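Local coordinates for transcriptional regulator, marR family, putative (Sulfolobus solfataricus, PDB 3F3X), which probably acts as a DNA-binding transcriptional regulator of the MarR family, with a winged helix-turn-helix fold, at residues Arg81-Ser86 with Ile93-Pro98. Numbering follows the deposited sequence. Where two conformers were deposited one is given.
Sequences RRIRDS and IVEITP
Arg81 and Glu95 are a hydrogen-bonded pair across two antiparallel strands, with their side chains side by side and pointing the same way. The backbone N of Arg81 donates to Glu95 O, and Glu95 N returns a bond to Arg81 O at 2.9 Å. Ile83 and Ile93 form a second such pair. Between them, Arg82 faces Val94 as a non-hydrogen-bonded pair, and Arg82 CA makes a CA-H...O contact with Ile93 O.

From CB of Arg81, CG is turned in over the backbone (chi1 72°) and lies near Glu95 OE1 and Glu95 O. CD passes Glu95 OE1 at 3.6 Å. The chain then bends at chi3 (58°), which brings the guanidinium back to the partner strand. NH1 forms a salt bridge with Glu95 OE1 at 3.0 Å, reaching it from above the carboxylate plane, with the two flat groups 82° apart. NH1 also donates to a water that binds Ile96 O at 2.8 Å. Thr97 CG2 lies over one guanidinium face, 3.8 Å from NH2. With an alanine in its place, Glu95 would probably lose its cross-strand charge partner and the Thr97 methyl its cover.

Ile83 CG1 meets Ile93 CB at 3.9 Å on the same face as this ion pair. Ile93 CG1 reaches on to Asp85 CA.

The strands form the beta hairpin, or wing, of the winged helix-turn-helix. On the other face Arg82 makes salt bridges to Asp72 and Glu75 of helix 64-76, while Val94 packs on helices 37-48 and 53-60. Thr97 is the N-cap of helix 98-118, its OG1 bonded to Gly100 N and to Gly78 O, and strand 51-52 flanks strand 92-96.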
ATOM      1  N   ARG A  81      21.905 -15.554  -1.648  1.00 18.64           N
ATOM      2  CA  ARG A  81      22.194 -16.783  -0.935  1.00 20.84           C
ATOM      3  C   ARG A  81      22.045 -16.458   0.531  1.00 22.26           C
ATOM      4  O   ARG A  81      22.198 -15.302   0.937  1.00 21.72           O
ATOM      5  CB  ARG A  81      23.623 -17.288  -1.207  1.00 22.34           C
ATOM      6  CG  ARG A  81      24.749 -16.475  -0.565  1.00 21.88           C
ATOM      7  CD  ARG A  81      26.079 -17.229  -0.664  1.00 23.74           C
ATOM      8  NE  ARG A  81      26.433 -17.526  -2.051  1.00 22.52           N
ATOM      9  CZ  ARG A  81      26.928 -16.636  -2.904  1.00 23.41           C
ATOM     10  NH1 ARG A  81      27.148 -15.388  -2.513  1.00 23.05           N
ATOM     11  NH2 ARG A  81      27.165 -16.984  -4.160  1.00 24.32           N
ATOM     12  N   ARG A  82      21.715 -17.471   1.322  1.00 21.00           N
ATOM     13  CA  ARG A  82      21.606 -17.286   2.756  1.00 20.90           C
ATOM     14  C   ARG A  82      22.872 -17.869   3.364  1.00 23.46           C
ATOM     15  O   ARG A  82      23.318 -18.953   2.975  1.00 23.49           O
ATOM     16  CB  ARG A  82      20.377 -18.016   3.307  1.00 22.94           C
ATOM     17  CG  ARG A  82      19.116 -17.165   3.312  1.00 24.71           C
ATOM     18  CD  ARG A  82      17.869 -17.990   3.591  1.00 23.54           C
ATOM     19  NE  ARG A  82      17.571 -18.862   2.459  1.00 26.65           N
ATOM     20  CZ  ARG A  82      16.377 -19.387   2.210  1.00 26.39           C
ATOM     21  NH1 ARG A  82      15.352 -19.137   3.018  1.00 29.19           N
ATOM     22  NH2 ARG A  82      16.204 -20.138   1.136  1.00 28.05           N
ATOM     23  N   ILE A  83      23.475 -17.127   4.284  1.00 22.71           N
ATOM     24  CA  ILE A  83      24.669 -17.583   4.976  1.00 25.49           C
ATOM     25  C   ILE A  83      24.447 -17.236   6.436  1.00 28.08           C
ATOM     26  O   ILE A  83      23.551 -16.460   6.770  1.00 27.80           O
ATOM     27  CB  ILE A  83      25.955 -16.876   4.476  1.00 26.58           C
ATOM     28  CG1 ILE A  83      25.760 -15.360   4.491  1.00 27.21           C
ATOM     29  CG2 ILE A  83      26.327 -17.396   3.086  1.00 27.55           C
ATOM     30  CD1 ILE A  83      26.995 -14.579   4.104  1.00 30.06           C
ATOM     31  N   ARG A  84      25.244 -17.825   7.313  1.00 31.42           N
ATOM     32  CA  ARG A  84      25.106 -17.558   8.734  1.00 34.18           C
ATOM     33  C   ARG A  84      25.969 -16.363   9.086  1.00 36.70           C
ATOM     34  O   ARG A  84      27.009 -16.141   8.461  1.00 36.09           O
ATOM     35  CB  ARG A  84      25.557 -18.770   9.544  1.00 32.76           C
ATOM     36  CG  ARG A  84      24.696 -20.012   9.351  1.00 32.86           C
ATOM     37  CD  ARG A  84      25.363 -21.221   9.984  1.00 31.78           C
ATOM     38  NE  ARG A  84      26.578 -21.590   9.266  1.00 30.95           N
ATOM     39  CZ  ARG A  84      27.508 -22.415   9.734  1.00 31.52           C
ATOM     40  NH1 ARG A  84      27.371 -22.966  10.936  1.00 30.63           N
ATOM     41  NH2 ARG A  84      28.572 -22.700   8.992  1.00 30.21           N
ATOM     42  N   ASP A  85      25.532 -15.587  10.072  1.00 39.35           N
ATOM     43  CA  ASP A  85      26.303 -14.433  10.506  1.00 43.53           C
ATOM     44  C   ASP A  85      27.598 -14.991  11.091  1.00 45.78           C
ATOM     45  O   ASP A  85      27.567 -15.825  11.995  1.00 46.11           O
ATOM     46  CB  ASP A  85      25.544 -13.658  11.582  1.00 45.27           C
ATOM     47  CG  ASP A  85      26.191 -12.328  11.905  1.00 46.49           C
ATOM     48  OD1 ASP A  85      27.436 -12.236  11.834  1.00 47.47           O
ATOM     49  OD2 ASP A  85      25.455 -11.379  12.241  1.00 48.11           O
ATOM     50  N   SER A  86      28.731 -14.535  10.572  1.00 49.08           N
ATOM     51  CA  SER A  86      30.032 -15.010  11.030  1.00 53.04           C
ATOM     52  C   SER A  86      30.396 -14.605  12.455  1.00 54.32           C
ATOM     53  O   SER A  86      31.449 -14.996  12.958  1.00 55.97           O
ATOM     54  CB  SER A  86      31.130 -14.530  10.077  1.00 53.91           C
ATOM     55  OG  SER A  86      31.164 -13.114  10.009  1.00 57.43           O
ATOM     56  N   ILE A  93      21.734 -14.514   7.288  1.00 26.22           N
ATOM     57  CA  ILE A  93      22.084 -13.336   6.513  1.00 24.22           C
ATOM     58  C   ILE A  93      21.848 -13.596   5.033  1.00 23.21           C
ATOM     59  O   ILE A  93      22.122 -14.691   4.537  1.00 23.23           O
ATOM     60  CB  ILE A  93      23.575 -12.968   6.698  1.00 25.03           C
ATOM     61  CG1 ILE A  93      23.867 -12.671   8.171  1.00 26.96           C
ATOM     62  CG2 ILE A  93      23.928 -11.773   5.828  1.00 27.76           C
ATOM     63  CD1 ILE A  93      23.104 -11.492   8.724  1.00 27.67           C
ATOM     64  N   VAL A  94      21.346 -12.581   4.334  1.00 21.55           N
ATOM     65  CA  VAL A  94      21.089 -12.684   2.902  1.00 19.87           C
ATOM     66  C   VAL A  94      22.161 -11.871   2.183  1.00 19.53           C
ATOM     67  O   VAL A  94      22.315 -10.678   2.423  1.00 18.71           O
ATOM     68  CB  VAL A  94      19.704 -12.111   2.526  1.00 20.51           C
ATOM     69  CG1 VAL A  94      19.464 -12.275   1.025  1.00 18.27           C
ATOM     70  CG2 VAL A  94      18.608 -12.826   3.310  1.00 21.29           C
ATOM     71  N   GLU A  95      22.905 -12.533   1.312  1.00 18.09           N
ATOM     72  CA  GLU A  95      23.960 -11.885   0.555  1.00 17.15           C
ATOM     73  C   GLU A  95      23.603 -11.939  -0.917  1.00 17.49           C
ATOM     74  O   GLU A  95      23.170 -12.978  -1.420  1.00 18.44           O
ATOM     75  CB  GLU A  95      25.294 -12.602   0.790  1.00 18.58           C
ATOM     76  CG  GLU A  95      26.429 -12.103  -0.100  1.00 20.43           C
ATOM     77  CD  GLU A  95      27.719 -12.884   0.105  1.00 23.73           C
ATOM     78  OE1 GLU A  95      27.655 -14.130   0.173  1.00 21.60           O
ATOM     79  OE2 GLU A  95      28.794 -12.252   0.179  1.00 23.29           O
ATOM     80  N   ILE A  96      23.772 -10.818  -1.611  0.50 16.40           N
ATOM     81  CA  ILE A  96      23.460 -10.769  -3.032  0.50 15.65           C
ATOM     82  C   ILE A  96      24.602 -11.442  -3.799  0.50 17.31           C
ATOM     83  O   ILE A  96      25.740 -11.467  -3.331  0.50 17.97           O
ATOM     84  CB  ILE A  96      23.270  -9.298  -3.510  0.50 14.02           C
ATOM     85  CG1 ILE A  96      22.489  -9.270  -4.824  0.50 13.37           C
ATOM     86  CG2 ILE A  96      24.632  -8.616  -3.698  0.50 13.88           C
ATOM     87  CD1 ILE A  96      22.089  -7.869  -5.268  0.50  7.80           C
ATOM     88  N   THR A  97      24.288 -12.007  -4.958  1.00 18.16           N
ATOM     89  CA  THR A  97      25.290 -12.681  -5.786  1.00 20.39           C
ATOM     90  C   THR A  97      25.584 -11.777  -6.985  1.00 22.21           C
ATOM     91  O   THR A  97      24.833 -10.837  -7.263  1.00 20.91           O
ATOM     92  CB  THR A  97      24.762 -14.010  -6.346  1.00 21.63           C
ATOM     93  OG1 THR A  97      23.707 -13.732  -7.274  1.00 21.89           O
ATOM     94  CG2 THR A  97      24.227 -14.907  -5.220  1.00 21.34           C
ATOM     95  N   PRO A  98      26.681 -12.043  -7.708  1.00 22.51           N
ATOM     96  CA  PRO A  98      27.003 -11.213  -8.872  1.00 22.68           C
ATOM     97  C   PRO A  98      25.839 -11.176  -9.860  1.00 23.58           C
ATOM     98  O   PRO A  98      25.547 -10.136 -10.459  1.00 24.24           O
ATOM     99  CB  PRO A  98      28.240 -11.897  -9.442  1.00 22.92           C
ATOM    100  CG  PRO A  98      28.940 -12.366  -8.188  1.00 23.16           C
ATOM    101  CD  PRO A  98      27.792 -12.962  -7.393  1.00 22.80           C
TER
HETATM  102  O   HOH W   1      28.157 -12.785  -3.767  1.00 22.30           O